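Local coordinates for protein 2-polyprenyl-6-methoxyphenol hydroxylase-like FAD-dependent oxidoreductase (Streptomyces sp. NRRL 11266, PDB 6UI5) that binds flavin-adenine dinucleotide and probably belongs to the FAD-dependent aromatic-ring hydroxylase-like oxidoreductases, at residues L17-A22 / D106-L111. Sequence-based numbering, arbitrary orientation.
Sequences LACELA and DRAVEL
C19 reaches from helix 12-22 onto the backbone of helix 97-110, a compact example of two helices brought close by small side chains. Its SG lies anti to the carbonyl carbon (chi1 -70°), an orientation that carries the sulfur across the gap between the helices. There it meets the methylene CG of R107 at 3.6 Å and, roughly at a right angle to it, the methyl CB of A108 at 3.9 Å. The same sulfur is 3.6 Å from the backbone N of A108, a van der Waals approach. One turn further on, the methyl of A22 faces L111: CB of A22 is 3.8 Å from CB of L111 and 3.6 Å from its carbonyl O. The isobutyl group of L111 turns back alongside helix 12-22, laying its CD1 3.8 Å from the carbonyl O of C19 and 4.2 Å from C19 CB. R107 lends only the root of its chain. With CG anti to the backbone N (chi1 171°) and bends at the next two torsions, its guanidinium swings clear of the sulfur; NH1 bonds to the carbonyl O of R57, while NE makes a long salt bridge to OE1 of E110. On a different face of helix 12-22, L17 and L21 pack on V7 of the central strand 5-8, and V113 closes against A18 and A22. The pairing thus joins the first helix of the Rossmann-type FAD-binding domain, which follows a glycine-rich turn consistent with the GxGxxG motif, to the helix preceding the edge strand of its parallel sheet. No hydrogen bond crosses between the segments, so the seam rests on sulfur, methyl and methylene contacts, while the polar end of R107 is held by R57 and, loosely, by E110.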
ATOM      1  N   LEU A  17     -10.794  31.724   6.859  1.00 56.83           N
ATOM      2  CA  LEU A  17      -9.715  32.354   7.613  1.00 55.87           C
ATOM      3  C   LEU A  17     -10.104  33.755   8.049  1.00 68.76           C
ATOM      4  O   LEU A  17      -9.891  34.135   9.206  1.00 80.99           O
ATOM      5  CB  LEU A  17      -8.424  32.370   6.778  1.00 54.81           C
ATOM      6  CG  LEU A  17      -7.248  33.223   7.239  1.00 54.15           C
ATOM      7  CD1 LEU A  17      -6.723  32.698   8.611  1.00 43.73           C
ATOM      8  CD2 LEU A  17      -6.132  33.141   6.186  1.00 45.02           C
ATOM      9  N   ALA A  18     -10.682  34.534   7.132  1.00 71.69           N
ATOM     10  CA  ALA A  18     -11.129  35.873   7.493  1.00 61.11           C
ATOM     11  C   ALA A  18     -12.071  35.812   8.676  1.00 53.23           C
ATOM     12  O   ALA A  18     -12.056  36.698   9.540  1.00 52.86           O
ATOM     13  CB  ALA A  18     -11.814  36.572   6.305  1.00 56.12           C
ATOM     14  N   CYS A  19     -12.894  34.763   8.747  1.00 52.80           N
ATOM     15  CA  CYS A  19     -13.699  34.566   9.949  1.00 55.31           C
ATOM     16  C   CYS A  19     -12.820  34.259  11.161  1.00 60.03           C
ATOM     17  O   CYS A  19     -13.015  34.843  12.241  1.00 55.33           O
ATOM     18  CB  CYS A  19     -14.715  33.455   9.732  1.00 57.99           C
ATOM     19  SG  CYS A  19     -16.028  33.882   8.597  1.00 62.67           S
ATOM     20  N   GLU A  20     -11.848  33.337  11.009  1.00 47.71           N
ATOM     21  CA  GLU A  20     -10.945  33.043  12.127  1.00 47.68           C
ATOM     22  C   GLU A  20     -10.192  34.298  12.575  1.00 59.27           C
ATOM     23  O   GLU A  20      -9.849  34.432  13.758  1.00 64.09           O
ATOM     24  CB  GLU A  20      -9.933  31.966  11.748  1.00 35.97           C
ATOM     25  CG  GLU A  20     -10.445  30.520  11.446  1.00 54.56           C
ATOM     26  CD  GLU A  20     -11.256  29.842  12.578  1.00 62.35           C
ATOM     27  OE1 GLU A  20     -12.306  29.226  12.269  1.00 71.04           O
ATOM     28  OE2 GLU A  20     -10.841  29.885  13.762  1.00 65.38           O
ATOM     29  N   LEU A  21      -9.931  35.233  11.654  1.00 61.86           N
ATOM     30  CA  LEU A  21      -9.205  36.439  12.039  1.00 58.52           C
ATOM     31  C   LEU A  21     -10.135  37.477  12.668  1.00 65.66           C
ATOM     32  O   LEU A  21      -9.744  38.174  13.616  1.00 62.12           O
ATOM     33  CB  LEU A  21      -8.483  37.024  10.831  1.00 57.93           C
ATOM     34  CG  LEU A  21      -7.313  36.226  10.254  1.00 66.50           C
ATOM     35  CD1 LEU A  21      -6.722  36.881   8.976  1.00 61.74           C
ATOM     36  CD2 LEU A  21      -6.254  36.086  11.317  1.00 64.49           C
ATOM     37  N   ALA A  22     -11.373  37.563  12.177  1.00 66.58           N
ATOM     38  CA  ALA A  22     -12.291  38.619  12.586  1.00 68.10           C
ATOM     39  C   ALA A  22     -13.011  38.274  13.875  1.00 77.35           C
ATOM     40  O   ALA A  22     -13.338  39.173  14.660  1.00 85.80           O
ATOM     41  CB  ALA A  22     -13.322  38.884  11.491  1.00 72.05           C
ATOM     42  N   ASP A 106     -21.766  35.189   5.015  1.00 48.87           N
ATOM     43  CA  ASP A 106     -22.613  35.799   6.036  1.00 64.69           C
ATOM     44  C   ASP A 106     -21.842  36.021   7.326  1.00 61.03           C
ATOM     45  O   ASP A 106     -21.809  37.139   7.856  1.00 64.01           O
ATOM     46  CB  ASP A 106     -23.832  34.931   6.304  1.00 79.19           C
ATOM     47  CG  ASP A 106     -24.911  35.116   5.272  1.00 94.73           C
ATOM     48  OD1 ASP A 106     -24.803  36.031   4.420  1.00 94.14           O
ATOM     49  OD2 ASP A 106     -25.879  34.330   5.319  1.00104.26           O
ATOM     50  N   ARG A 107     -21.210  34.960   7.846  1.00 62.99           N
ATOM     51  CA  ARG A 107     -20.481  35.091   9.107  1.00 57.72           C
ATOM     52  C   ARG A 107     -19.368  36.118   8.988  1.00 59.67           C
ATOM     53  O   ARG A 107     -19.114  36.875   9.937  1.00 63.36           O
ATOM     54  CB  ARG A 107     -19.910  33.746   9.548  1.00 51.03           C
ATOM     55  CG  ARG A 107     -18.971  33.858  10.730  1.00 44.12           C
ATOM     56  CD  ARG A 107     -19.748  34.144  11.993  1.00 49.79           C
ATOM     57  NE  ARG A 107     -20.739  33.104  12.219  1.00 51.14           N
ATOM     58  CZ  ARG A 107     -20.538  32.019  12.967  1.00 62.50           C
ATOM     59  NH1 ARG A 107     -19.360  31.812  13.611  1.00 52.49           N
ATOM     60  NH2 ARG A 107     -21.533  31.137  13.060  1.00 56.37           N
ATOM     61  N   ALA A 108     -18.732  36.199   7.816  1.00 54.68           N
ATOM     62  CA  ALA A 108     -17.658  37.168   7.634  1.00 57.86           C
ATOM     63  C   ALA A 108     -18.179  38.600   7.746  1.00 70.06           C
ATOM     64  O   ALA A 108     -17.569  39.443   8.423  1.00 67.01           O
ATOM     65  CB  ALA A 108     -16.972  36.933   6.290  1.00 55.48           C
ATOM     66  N   VAL A 109     -19.313  38.899   7.097  1.00 71.62           N
ATOM     67  CA  VAL A 109     -19.715  40.297   7.064  1.00 73.65           C
ATOM     68  C   VAL A 109     -20.172  40.730   8.448  1.00 70.75           C
ATOM     69  O   VAL A 109     -19.897  41.861   8.862  1.00 80.24           O
ATOM     70  CB  VAL A 109     -20.765  40.588   5.958  1.00 73.62           C
ATOM     71  CG1 VAL A 109     -20.268  40.075   4.612  1.00 66.81           C
ATOM     72  CG2 VAL A 109     -22.142  40.027   6.278  1.00 73.89           C
ATOM     73  N   GLU A 110     -20.800  39.839   9.218  1.00 71.31           N
ATOM     74  CA  GLU A 110     -21.229  40.248  10.559  1.00 80.17           C
ATOM     75  C   GLU A 110     -20.064  40.371  11.533  1.00 77.10           C
ATOM     76  O   GLU A 110     -20.110  41.222  12.430  1.00 77.60           O
ATOM     77  CB  GLU A 110     -22.271  39.290  11.125  1.00 82.84           C
ATOM     78  CG  GLU A 110     -21.868  37.858  11.117  1.00101.18           C
ATOM     79  CD  GLU A 110     -23.054  36.956  10.877  1.00120.10           C
ATOM     80  OE1 GLU A 110     -23.127  35.872  11.503  1.00126.38           O
ATOM     81  OE2 GLU A 110     -23.917  37.345  10.059  1.00128.51           O
ATOM     82  N   LEU A 111     -19.015  39.547  11.383  1.00 72.56           N
ATOM     83  CA  LEU A 111     -17.840  39.736  12.231  1.00 72.06           C
ATOM     84  C   LEU A 111     -16.972  40.896  11.762  1.00 73.98           C
ATOM     85  O   LEU A 111     -15.937  41.169  12.389  1.00 65.66           O
ATOM     86  CB  LEU A 111     -17.002  38.455  12.337  1.00 69.46           C
ATOM     87  CG  LEU A 111     -17.621  37.123  12.828  1.00 61.49           C
ATOM     88  CD1 LEU A 111     -16.693  35.961  12.439  1.00 51.02           C
ATOM     89  CD2 LEU A 111     -17.941  37.078  14.345  1.00 49.00           C
TER